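Long-range contacts in F5/8 type C domain protein (Clostridium perfringens, PDB 7JRM), which probably recognises mucin-type glycans as part of a modular O-glycopeptidase, with a calcium ion bound in its carbohydrate-binding region: residues D303-S309 with T332-D338; L351-E357 with L373-F379; S438-H444 with M456-V462. All blocks are in the same frame, centred on the assembly; numbering follows the deposited sequence.

Followed from the N terminus, the three contacts come in series, each closing its own loop before the next opens, so none nests in or crosses another. Interaction 1 closes a loop that holds the rest of helix 304-314, helix 322-326 and strand 330-332, setting the start of the first helix against the loop after that strand. Interaction 2 joins two successive parallel strands and the turns that follow them; it touches interaction 1, where Asn-356 bonds to Leu-333 and Val-336. Interaction 3 zips the C-terminal hairpin, and Phe-379 packing on Phe-457 connects it to interaction 2. A single mixed sheet thus runs from parallel strands, probably of a leucine-rich repeat, into antiparallel ones, with a helix packed at its first edge.

Interaction 1 (D303-S309 with T332-D338)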
loop_
_atom_site.group_PDB
_atom_site.type_symbol
_atom_site.label_atom_id
_atom_site.label_comp_id
_atom_site.label_asym_id
_atom_site.label_seq_id
_atom_site.Cartn_x
_atom_site.Cartn_y
_atom_site.Cartn_z
ATOM N N ASP A 303 -3.263 -44.332 -1.390
ATOM C CA ASP A 303 -3.335 -45.113 -0.159
ATOM C C ASP A 303 -4.799 -45.333 0.197
ATOM O O ASP A 303 -5.524 -44.378 0.500
ATOM C CB ASP A 303 -2.588 -44.405 0.969
ATOM C CG ASP A 303 -2.283 -45.323 2.140
ATOM O OD1 ASP A 303 -1.201 -45.170 2.746
ATOM O OD2 ASP A 303 -3.120 -46.192 2.464
ATOM N N LYS A 304 -5.238 -46.594 0.162
ATOM C CA LYS A 304 -6.629 -46.903 0.474
ATOM C C LYS A 304 -6.952 -46.638 1.939
ATOM O O LYS A 304 -8.109 -46.360 2.275
ATOM C CB LYS A 304 -6.936 -48.357 0.119
ATOM N N TYR A 305 -5.952 -46.717 2.821
ATOM C CA TYR A 305 -6.194 -46.440 4.232
ATOM C C TYR A 305 -6.375 -44.950 4.487
ATOM O O TYR A 305 -7.150 -44.563 5.370
ATOM C CB TYR A 305 -5.051 -46.993 5.081
ATOM C CG TYR A 305 -5.078 -48.499 5.231
ATOM C CD1 TYR A 305 -4.706 -49.328 4.180
ATOM C CD2 TYR A 305 -5.479 -49.090 6.421
ATOM C CE1 TYR A 305 -4.731 -50.704 4.311
ATOM C CE2 TYR A 305 -5.507 -50.466 6.563
ATOM C CZ TYR A 305 -5.131 -51.267 5.504
ATOM O OH TYR A 305 -5.157 -52.636 5.640
ATOM N N LEU A 306 -5.672 -44.103 3.732
ATOM C CA LEU A 306 -5.912 -42.667 3.822
ATOM C C LEU A 306 -7.296 -42.314 3.293
ATOM O O LEU A 306 -7.982 -41.453 3.856
ATOM C CB LEU A 306 -4.829 -41.905 3.057
ATOM C CG LEU A 306 -4.976 -40.384 2.982
ATOM C CD1 LEU A 306 -5.010 -39.779 4.376
ATOM C CD2 LEU A 306 -3.853 -39.775 2.157
ATOM N N LEU A 307 -7.720 -42.972 2.211
ATOM C CA LEU A 307 -9.068 -42.762 1.692
ATOM C C LEU A 307 -10.120 -43.176 2.713
ATOM O O LEU A 307 -11.121 -42.477 2.904
ATOM C CB LEU A 307 -9.250 -43.536 0.386
ATOM C CG LEU A 307 -10.683 -43.717 -0.120
ATOM C CD1 LEU A 307 -11.242 -42.398 -0.625
ATOM C CD2 LEU A 307 -10.737 -44.780 -1.208
ATOM N N LYS A 308 -9.904 -44.310 3.384
ATOM C CA LYS A 308 -10.836 -44.747 4.419
ATOM C C LYS A 308 -10.791 -43.819 5.627
ATOM O O LYS A 308 -11.821 -43.571 6.265
ATOM C CB LYS A 308 -10.520 -46.186 4.830
ATOM C CG LYS A 308 -11.434 -46.744 5.912
ATOM C CD LYS A 308 -12.892 -46.682 5.490
ATOM C CE LYS A 308 -13.788 -47.361 6.513
ATOM N NZ LYS A 308 -13.542 -48.828 6.576
ATOM N N SER A 309 -9.608 -43.293 5.954
ATOM C CA SER A 309 -9.490 -42.381 7.087
ATOM C C SER A 309 -10.240 -41.081 6.829
ATOM O O SER A 309 -10.895 -40.546 7.732
ATOM C CB SER A 309 -8.016 -42.103 7.383
ATOM O OG SER A 309 -7.425 -43.175 8.097
ATOM N N THR A 332 -7.866 -37.683 11.643
ATOM C CA THR A 332 -7.225 -38.788 12.341
ATOM C C THR A 332 -6.948 -39.904 11.343
ATOM O O THR A 332 -7.840 -40.298 10.584
ATOM C CB THR A 332 -8.102 -39.300 13.486
ATOM O OG1 THR A 332 -8.190 -38.300 14.507
ATOM C CG2 THR A 332 -7.518 -40.572 14.083
ATOM N N LEU A 333 -5.716 -40.405 11.342
ATOM C CA LEU A 333 -5.288 -41.432 10.405
ATOM C C LEU A 333 -5.041 -42.750 11.129
ATOM O O LEU A 333 -4.775 -42.786 12.333
ATOM C CB LEU A 333 -4.019 -41.000 9.661
ATOM C CG LEU A 333 -4.114 -39.686 8.887
ATOM C CD1 LEU A 333 -2.871 -39.470 8.044
ATOM C CD2 LEU A 333 -5.360 -39.665 8.019
ATOM N N SER A 334 -5.132 -43.839 10.369
ATOM C CA SER A 334 -4.902 -45.176 10.909
ATOM C C SER A 334 -4.453 -46.086 9.777
ATOM O O SER A 334 -5.166 -46.234 8.780
ATOM C CB SER A 334 -6.164 -45.727 11.577
ATOM O OG SER A 334 -6.062 -47.124 11.788
ATOM N N GLY A 335 -3.273 -46.686 9.931
ATOM C CA GLY A 335 -2.763 -47.609 8.935
ATOM C C GLY A 335 -2.349 -46.982 7.625
ATOM O O GLY A 335 -2.318 -47.673 6.604
ATOM N N VAL A 336 -2.017 -45.696 7.621
ATOM C CA VAL A 336 -1.670 -44.979 6.400
ATOM C C VAL A 336 -0.177 -45.117 6.139
ATOM O O VAL A 336 0.646 -45.021 7.059
ATOM C CB VAL A 336 -2.085 -43.499 6.501
ATOM C CG1 VAL A 336 -1.769 -42.764 5.206
ATOM C CG2 VAL A 336 -3.564 -43.386 6.837
ATOM N N GLU A 337 0.175 -45.351 4.875
ATOM C CA GLU A 337 1.563 -45.421 4.439
ATOM C C GLU A 337 1.968 -44.279 3.523
ATOM O O GLU A 337 3.147 -43.923 3.485
ATOM C CB GLU A 337 1.829 -46.747 3.711
ATOM C CG GLU A 337 2.007 -47.944 4.627
ATOM C CD GLU A 337 2.023 -49.256 3.867
ATOM O OE1 GLU A 337 2.429 -49.257 2.687
ATOM O OE2 GLU A 337 1.627 -50.288 4.450
ATOM N N ASP A 338 1.020 -43.698 2.791
ATOM C CA ASP A 338 1.298 -42.654 1.812
ATOM C C ASP A 338 0.333 -41.502 2.047
ATOM O O ASP A 338 -0.886 -41.689 1.986
ATOM C CB ASP A 338 1.163 -43.196 0.385
ATOM C CG ASP A 338 1.599 -42.194 -0.669
ATOM O OD1 ASP A 338 2.089 -41.105 -0.306
ATOM O OD2 ASP A 338 1.452 -42.503 -1.871
HETATM O O HOH W 1 -2.313 -41.593 -0.565
HETATM O O HOH W 2 -1.434 -48.097 3.894
HETATM O O HOH W 3 -7.971 -46.262 7.829
HETATM O O HOH W 4 -10.463 -40.767 10.197
#
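Thr-332 meets Ser-309 first: its carbonyl O lies 3.7 Å from Ser-309 CB, and a single water donates to both carbonyl oxygens. At Leu-333 the CD2 branch does the touching, 3.7 Å from Leu-306 CD1 and equally near Ser-309 CB. Ser-334 N donates to Ser-309 OG over a long 3.3 Å, while Ser-334 O lies at the edge of the Tyr-305 ring. The backbone turn at Gly-335 brings its carbonyl O to 3.2 Å from Tyr-305 CG; a water links the same oxygen to Asp-303 OD2. Val-336 sets both branches against Leu-306, CG1 3.8 Å from its CB and CG2 beside its backbone N and CA. Glu-337 N (2.5 Å, short as modelled) and Asp-338 N (2.7 Å) both donate to Asp-303 OD1, the former almost in line with the C-O bond, the latter on the anti lone pair. Asp-303 CG lies opposite its backbone N (chi1 -163°), which sends the carboxylate between these amides and the helix start, where OD2 caps Tyr-305 N. Helix 304-314 covers the sheet's end at outermost strand 330-332, consistent with an internalin-like leucine-rich-repeat cap, and a backbone bond joins Leu-333 to Asn-352 of strand 350-352.

Interaction 2 (L351-E357 with L373-F379); sequences LNMDYNE and LNAQEQF
Leu-351 and Leu-373, like Asn-352 and Asn-374, pair in parallel register, and the backbone supplies the first group of bonds: Asn-374 N donates to Leu-351 O and Met-353 N to Asn-374 O. Past strand 351-352 the first segment makes a type II turn, Met-353 to Asn-356, while the second turns a corner at Glu-377; Tyr-355 N bonds to Gln-376 O and Phe-379 N to Asn-356 O.

Bonds between side chains are represented by the two asparagines. They lie side by side with amide planes 14° apart, and Asn-374 ND2 donates in its own amide plane to Asn-352 OD1, at a short 2.5 Å.

Side chains also reach backbone. Gln-378 folds back at chi2 (-75°), which carries NE2 to 2.7 Å from Met-353 O; its OE1 accepts from Val-358 N. Asp-354 OD1 accepts from Gln-376 N, although the modelled 2.4 Å is too short to be taken literally.

The apolar group sits on the leucine side of the sheet. Met-353 CG is 3.6 Å from Ala-375 CB, its SD lies 4.1 Å from Leu-373 CD1, and that same methyl rests 3.9 Å from Leu-351 CB.

A separate polar-aromatic contact brings Glu-377 OE1 to the edge of the Tyr-355 ring, in its plane and 3.2 Å from CE2.

The 22-residue step from Leu-351 to Leu-373 and the parallel register are consistent with a leucine-rich repeat. Asn-356 and Gln-378 occupy equivalent places, each using both ends of its amide to satisfy the preceding turn's peptide groups, so buried side-chain amides hold the turns while hydrocarbon fills the inside.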
loop_
_atom_site.group_PDB
_atom_site.type_symbol
_atom_site.label_atom_id
_atom_site.label_comp_id
_atom_site.label_asym_id
_atom_site.label_seq_id
_atom_site.Cartn_x
_atom_site.Cartn_y
_atom_site.Cartn_z
ATOM N N LEU A 351 -3.496 -32.943 12.627
ATOM C CA LEU A 351 -3.350 -34.259 12.013
ATOM C C LEU A 351 -2.891 -35.240 13.084
ATOM O O LEU A 351 -1.760 -35.148 13.570
ATOM C CB LEU A 351 -2.361 -34.220 10.847
ATOM C CG LEU A 351 -2.262 -35.484 9.990
ATOM C CD1 LEU A 351 -3.643 -36.050 9.695
ATOM C CD2 LEU A 351 -1.512 -35.198 8.698
ATOM N N ASN A 352 -3.768 -36.172 13.449
ATOM C CA ASN A 352 -3.472 -37.191 14.453
ATOM C C ASN A 352 -3.161 -38.492 13.719
ATOM O O ASN A 352 -4.070 -39.231 13.332
ATOM C CB ASN A 352 -4.641 -37.359 15.418
ATOM C CG ASN A 352 -4.922 -36.102 16.217
ATOM O OD1 ASN A 352 -4.004 -35.430 16.686
ATOM N ND2 ASN A 352 -6.199 -35.778 16.377
ATOM N N MET A 353 -1.875 -38.771 13.529
ATOM C CA MET A 353 -1.426 -39.942 12.785
ATOM C C MET A 353 -0.389 -40.727 13.575
ATOM O O MET A 353 0.550 -41.297 13.010
ATOM C CB MET A 353 -0.871 -39.543 11.419
ATOM C CG MET A 353 0.261 -38.529 11.475
ATOM S SD MET A 353 0.726 -37.916 9.846
ATOM C CE MET A 353 2.103 -38.991 9.468
ATOM N N ASP A 354 -0.539 -40.768 14.897
ATOM C CA ASP A 354 0.344 -41.582 15.716
ATOM C C ASP A 354 0.130 -43.062 15.419
ATOM O O ASP A 354 -0.972 -43.494 15.068
ATOM C CB ASP A 354 0.107 -41.309 17.203
ATOM C CG ASP A 354 0.792 -40.044 17.681
ATOM O OD1 ASP A 354 1.723 -39.574 16.997
ATOM O OD2 ASP A 354 0.401 -39.522 18.746
ATOM N N TYR A 355 1.208 -43.837 15.556
ATOM C CA TYR A 355 1.181 -45.287 15.349
ATOM C C TYR A 355 0.734 -45.648 13.934
ATOM O O TYR A 355 0.032 -46.637 13.718
ATOM C CB TYR A 355 0.296 -45.980 16.389
ATOM C CG TYR A 355 0.408 -45.399 17.779
ATOM C CD1 TYR A 355 -0.634 -44.665 18.331
ATOM C CD2 TYR A 355 1.553 -45.585 18.541
ATOM C CE1 TYR A 355 -0.537 -44.132 19.602
ATOM C CE2 TYR A 355 1.659 -45.056 19.812
ATOM C CZ TYR A 355 0.612 -44.331 20.337
ATOM O OH TYR A 355 0.713 -43.802 21.603
ATOM N N ASN A 356 1.142 -44.841 12.961
ATOM C CA ASN A 356 0.859 -45.113 11.562
ATOM C C ASN A 356 2.118 -45.676 10.896
ATOM O O ASN A 356 3.052 -46.118 11.575
ATOM C CB ASN A 356 0.339 -43.838 10.887
ATOM C CG ASN A 356 -1.166 -43.687 11.006
ATOM O OD1 ASN A 356 -1.897 -43.853 10.030
ATOM N ND2 ASN A 356 -1.635 -43.372 12.207
ATOM N N GLU A 357 2.152 -45.670 9.565
ATOM C CA GLU A 357 3.239 -46.268 8.798
ATOM C C GLU A 357 3.769 -45.291 7.757
ATOM O O GLU A 357 4.015 -45.656 6.604
ATOM C CB GLU A 357 2.785 -47.566 8.134
ATOM C CG GLU A 357 2.019 -48.505 9.058
ATOM C CD GLU A 357 1.348 -49.644 8.316
ATOM O OE1 GLU A 357 1.884 -50.072 7.272
ATOM O OE2 GLU A 357 0.286 -50.112 8.777
ATOM N N LEU A 373 0.648 -31.542 14.825
ATOM C CA LEU A 373 1.024 -32.738 14.078
ATOM C C LEU A 373 1.451 -33.810 15.069
ATOM O O LEU A 373 2.501 -33.688 15.709
ATOM C CB LEU A 373 2.139 -32.434 13.079
ATOM C CG LEU A 373 2.652 -33.624 12.263
ATOM C CD1 LEU A 373 1.549 -34.189 11.383
ATOM C CD2 LEU A 373 3.856 -33.220 11.426
ATOM N N ASN A 374 0.639 -34.854 15.198
ATOM C CA ASN A 374 0.927 -35.992 16.067
ATOM C C ASN A 374 1.271 -37.176 15.165
ATOM O O ASN A 374 0.388 -37.892 14.693
ATOM C CB ASN A 374 -0.257 -36.301 16.979
ATOM C CG ASN A 374 -0.619 -35.136 17.882
ATOM O OD1 ASN A 374 0.227 -34.609 18.606
ATOM N ND2 ASN A 374 -1.881 -34.727 17.841
ATOM N N ALA A 375 2.566 -37.372 14.930
ATOM C CA ALA A 375 3.072 -38.423 14.052
ATOM C C ALA A 375 4.179 -39.207 14.745
ATOM O O ALA A 375 5.240 -39.474 14.177
ATOM C CB ALA A 375 3.573 -37.836 12.736
ATOM N N GLN A 376 3.937 -39.593 15.992
ATOM C CA GLN A 376 4.943 -40.265 16.798
ATOM C C GLN A 376 4.790 -41.779 16.714
ATOM O O GLN A 376 3.686 -42.305 16.548
ATOM C CB GLN A 376 4.853 -39.818 18.257
ATOM C CG GLN A 376 5.244 -38.370 18.490
ATOM C CD GLN A 376 5.829 -38.144 19.869
ATOM O OE1 GLN A 376 5.291 -38.620 20.868
ATOM N NE2 GLN A 376 6.937 -37.414 19.931
ATOM N N GLU A 377 5.924 -42.473 16.824
ATOM C CA GLU A 377 5.979 -43.933 16.900
ATOM C C GLU A 377 5.370 -44.583 15.656
ATOM O O GLU A 377 4.436 -45.385 15.727
ATOM C CB GLU A 377 5.302 -44.438 18.179
ATOM C CG GLU A 377 6.085 -44.136 19.446
ATOM C CD GLU A 377 5.402 -44.653 20.694
ATOM O OE1 GLU A 377 4.726 -45.702 20.615
ATOM O OE2 GLU A 377 5.542 -44.013 21.758
ATOM N N GLN A 378 5.925 -44.222 14.504
ATOM C CA GLN A 378 5.559 -44.871 13.257
ATOM C C GLN A 378 6.290 -46.205 13.122
ATOM O O GLN A 378 7.274 -46.480 13.812
ATOM C CB GLN A 378 5.889 -43.975 12.063
ATOM C CG GLN A 378 5.385 -42.548 12.193
ATOM C CD GLN A 378 3.889 -42.441 11.983
ATOM O OE1 GLN A 378 3.371 -42.815 10.932
ATOM N NE2 GLN A 378 3.185 -41.927 12.986
ATOM N N PHE A 379 5.787 -47.044 12.219
ATOM C CA PHE A 379 6.460 -48.289 11.864
ATOM C C PHE A 379 6.257 -48.525 10.375
ATOM O O PHE A 379 5.131 -48.770 9.933
ATOM C CB PHE A 379 5.939 -49.475 12.673
ATOM C CG PHE A 379 6.506 -50.791 12.231
ATOM C CD1 PHE A 379 7.832 -51.105 12.478
ATOM C CD2 PHE A 379 5.723 -51.704 11.545
ATOM C CE1 PHE A 379 8.362 -52.310 12.064
ATOM C CE2 PHE A 379 6.247 -52.912 11.128
ATOM C CZ PHE A 379 7.570 -53.214 11.387
HETATM O O HOH W 5 4.750 -50.753 7.684
#

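Interaction 3 (S438-H444 with M456-V462)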
loop_
_atom_site.group_PDB
_atom_site.type_symbol
_atom_site.label_atom_id
_atom_site.label_comp_id
_atom_site.label_asym_id
_atom_site.label_seq_id
_atom_site.Cartn_x
_atom_site.Cartn_y
_atom_site.Cartn_z
ATOM N N SER A 438 24.483 -67.729 8.969
ATOM C CA SER A 438 23.267 -67.936 8.193
ATOM C C SER A 438 22.037 -67.757 9.074
ATOM O O SER A 438 21.967 -68.299 10.180
ATOM C CB SER A 438 23.273 -69.327 7.562
ATOM O OG SER A 438 23.793 -69.286 6.244
ATOM N N GLY A 439 21.074 -66.997 8.585
ATOM C CA GLY A 439 19.846 -66.768 9.320
ATOM C C GLY A 439 19.200 -65.465 8.898
ATOM O O GLY A 439 19.662 -64.773 7.993
ATOM N N LEU A 440 18.107 -65.144 9.585
ATOM C CA LEU A 440 17.340 -63.937 9.314
ATOM C C LEU A 440 17.852 -62.781 10.162
ATOM O O LEU A 440 18.202 -62.958 11.332
ATOM C CB LEU A 440 15.854 -64.172 9.594
ATOM C CG LEU A 440 14.854 -63.336 8.791
ATOM C CD1 LEU A 440 15.406 -62.995 7.414
ATOM C CD2 LEU A 440 13.523 -64.062 8.678
ATOM N N TYR A 441 17.889 -61.593 9.563
ATOM C CA TYR A 441 18.373 -60.400 10.241
ATOM C C TYR A 441 17.438 -59.237 9.949
ATOM O O TYR A 441 16.865 -59.138 8.862
ATOM C CB TYR A 441 19.801 -60.046 9.808
ATOM C CG TYR A 441 20.838 -61.043 10.268
ATOM C CD1 TYR A 441 21.118 -62.178 9.521
ATOM C CD2 TYR A 441 21.531 -60.851 11.455
ATOM C CE1 TYR A 441 22.064 -63.094 9.941
ATOM C CE2 TYR A 441 22.477 -61.761 11.884
ATOM C CZ TYR A 441 22.740 -62.880 11.123
ATOM O OH TYR A 441 23.683 -63.787 11.548
ATOM N N GLY A 442 17.293 -58.356 10.934
ATOM C CA GLY A 442 16.452 -57.184 10.803
ATOM C C GLY A 442 17.270 -55.912 10.895
ATOM O O GLY A 442 18.269 -55.848 11.613
ATOM N N VAL A 443 16.838 -54.895 10.154
ATOM C CA VAL A 443 17.491 -53.590 10.132
ATOM C C VAL A 443 16.493 -52.561 10.642
ATOM O O VAL A 443 15.412 -52.398 10.064
ATOM C CB VAL A 443 17.988 -53.222 8.725
ATOM C CG1 VAL A 443 18.690 -51.872 8.747
ATOM C CG2 VAL A 443 18.911 -54.305 8.188
ATOM N N HIS A 444 16.853 -51.869 11.719
ATOM C CA HIS A 444 15.995 -50.868 12.341
ATOM C C HIS A 444 16.560 -49.483 12.055
ATOM O O HIS A 444 17.688 -49.174 12.451
ATOM C CB HIS A 444 15.882 -51.105 13.847
ATOM C CG HIS A 444 15.135 -52.350 14.208
ATOM N ND1 HIS A 444 15.682 -53.608 14.089
ATOM C CD2 HIS A 444 13.880 -52.529 14.686
ATOM C CE1 HIS A 444 14.799 -54.509 14.478
ATOM N NE2 HIS A 444 13.696 -53.881 14.844
ATOM N N MET A 456 11.775 -47.505 10.829
ATOM C CA MET A 456 11.717 -48.061 9.483
ATOM C C MET A 456 12.480 -49.380 9.485
ATOM O O MET A 456 13.689 -49.400 9.744
ATOM C CB MET A 456 12.309 -47.092 8.460
ATOM C CG MET A 456 12.150 -47.539 7.018
ATOM S SD MET A 456 12.119 -46.150 5.870
ATOM C CE MET A 456 12.373 -46.991 4.311
ATOM N N PHE A 457 11.780 -50.474 9.200
ATOM C CA PHE A 457 12.318 -51.815 9.382
ATOM C C PHE A 457 12.605 -52.470 8.037
ATOM O O PHE A 457 11.766 -52.434 7.130
ATOM C CB PHE A 457 11.352 -52.683 10.189
ATOM C CG PHE A 457 11.857 -54.072 10.446
ATOM C CD1 PHE A 457 12.848 -54.300 11.388
ATOM C CD2 PHE A 457 11.346 -55.152 9.745
ATOM C CE1 PHE A 457 13.318 -55.578 11.625
ATOM C CE2 PHE A 457 11.813 -56.432 9.978
ATOM C CZ PHE A 457 12.798 -56.645 10.920
ATOM N N TYR A 458 13.789 -53.064 7.923
ATOM C CA TYR A 458 14.177 -53.905 6.800
ATOM C C TYR A 458 14.465 -55.314 7.304
ATOM O O TYR A 458 14.552 -55.565 8.508
ATOM C CB TYR A 458 15.419 -53.355 6.089
ATOM C CG TYR A 458 15.194 -52.137 5.224
ATOM C CD1 TYR A 458 14.739 -52.261 3.919
ATOM C CD2 TYR A 458 15.464 -50.863 5.705
ATOM C CE1 TYR A 458 14.549 -51.151 3.119
ATOM C CE2 TYR A 458 15.274 -49.748 4.916
ATOM C CZ TYR A 458 14.815 -49.896 3.625
ATOM O OH TYR A 458 14.625 -48.786 2.835
ATOM N N LEU A 459 14.624 -56.241 6.362
ATOM C CA LEU A 459 15.118 -57.570 6.688
ATOM C C LEU A 459 15.942 -58.087 5.520
ATOM O O LEU A 459 15.732 -57.693 4.369
ATOM C CB LEU A 459 13.976 -58.542 7.043
ATOM C CG LEU A 459 12.921 -59.074 6.057
ATOM C CD1 LEU A 459 13.468 -60.071 5.029
ATOM C CD2 LEU A 459 11.775 -59.704 6.838
ATOM N N PHE A 460 16.891 -58.967 5.831
ATOM C CA PHE A 460 17.686 -59.628 4.807
ATOM C C PHE A 460 18.094 -61.002 5.317
ATOM O O PHE A 460 18.508 -61.146 6.470
ATOM C CB PHE A 460 18.919 -58.799 4.415
ATOM C CG PHE A 460 19.911 -58.600 5.528
ATOM C CD1 PHE A 460 21.008 -59.437 5.656
ATOM C CD2 PHE A 460 19.758 -57.564 6.435
ATOM C CE1 PHE A 460 21.927 -59.253 6.673
ATOM C CE2 PHE A 460 20.673 -57.374 7.454
ATOM C CZ PHE A 460 21.759 -58.218 7.572
ATOM N N ASN A 461 17.954 -62.005 4.457
ATOM C CA ASN A 461 18.293 -63.374 4.806
ATOM C C ASN A 461 19.724 -63.687 4.390
ATOM O O ASN A 461 20.254 -63.118 3.432
ATOM C CB ASN A 461 17.330 -64.357 4.139
ATOM C CG ASN A 461 17.377 -65.733 4.770
ATOM O OD1 ASN A 461 17.504 -65.867 5.987
ATOM N ND2 ASN A 461 17.275 -66.766 3.943
ATOM N N VAL A 462 20.346 -64.606 5.122
ATOM C CA VAL A 462 21.738 -64.955 4.874
ATOM C C VAL A 462 21.888 -66.471 4.805
ATOM O O VAL A 462 21.317 -67.204 5.611
ATOM C CB VAL A 462 22.653 -64.356 5.957
ATOM C CG1 VAL A 462 23.968 -65.122 6.047
ATOM C CG2 VAL A 462 22.891 -62.882 5.689
ATOM O OXT VAL A 462 22.583 -67.004 3.939
HETATM O O HOH W 6 25.208 -68.278 3.863
#
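Val-443, facing Tyr-458 across the hairpin, has the most surface buried here. Its CB lies 3.7 Å from Tyr-458 CB, and the two residues form a hydrogen-bonded antiparallel pair: Tyr-458 N donates to Val-443 O at 2.8 Å, and Val-443 N returns a bond to Tyr-458 O. Branch CG2 of Val-443 points into the edge of the Phe-460 ring, 3.6 Å from CE2.

Phe-460 takes the first torsion in which CG sits between backbone N and carbonyl carbon (chi1 64°), and this turns the ring across toward the partner strand. There Tyr-441 CB lies over one face, a CH-pi contact 3.8 Å from the ring centroid, while the Tyr-441 ring, nearly parallel at 13°, is slid so far aside that the two barely overlap. The Tyr-441 hydroxyl bonds to Ser-437 O.

Val-462 closes the open end. Val-462 N donates to Gly-439 O, and Gly-439 N to Val-462 O, both at 3.0 Å. A water joins Ser-438 OG to OXT of this terminal carboxylate, and the Val-462 CB lies 4.2 Å from Tyr-441 CE1.

On the other face of the sheet the edge of Phe-457 meets the face of His-444, with planes at 66° and Phe-457 CE1 3.4 Å from His-444 CE1; Phe-457 CE1 also comes close to Gly-442 CA.

The chemistry thus differs by face: Val-443, Tyr-441, Tyr-458 and Phe-460 form a largely hydrocarbon layer extended by Phe-429 and Ile-431, whereas the other carries the edge-to-face pair of His-444 and Phe-457. Between them, paired peptide bonds join the strands and tie the C-terminal residue to Gly-439.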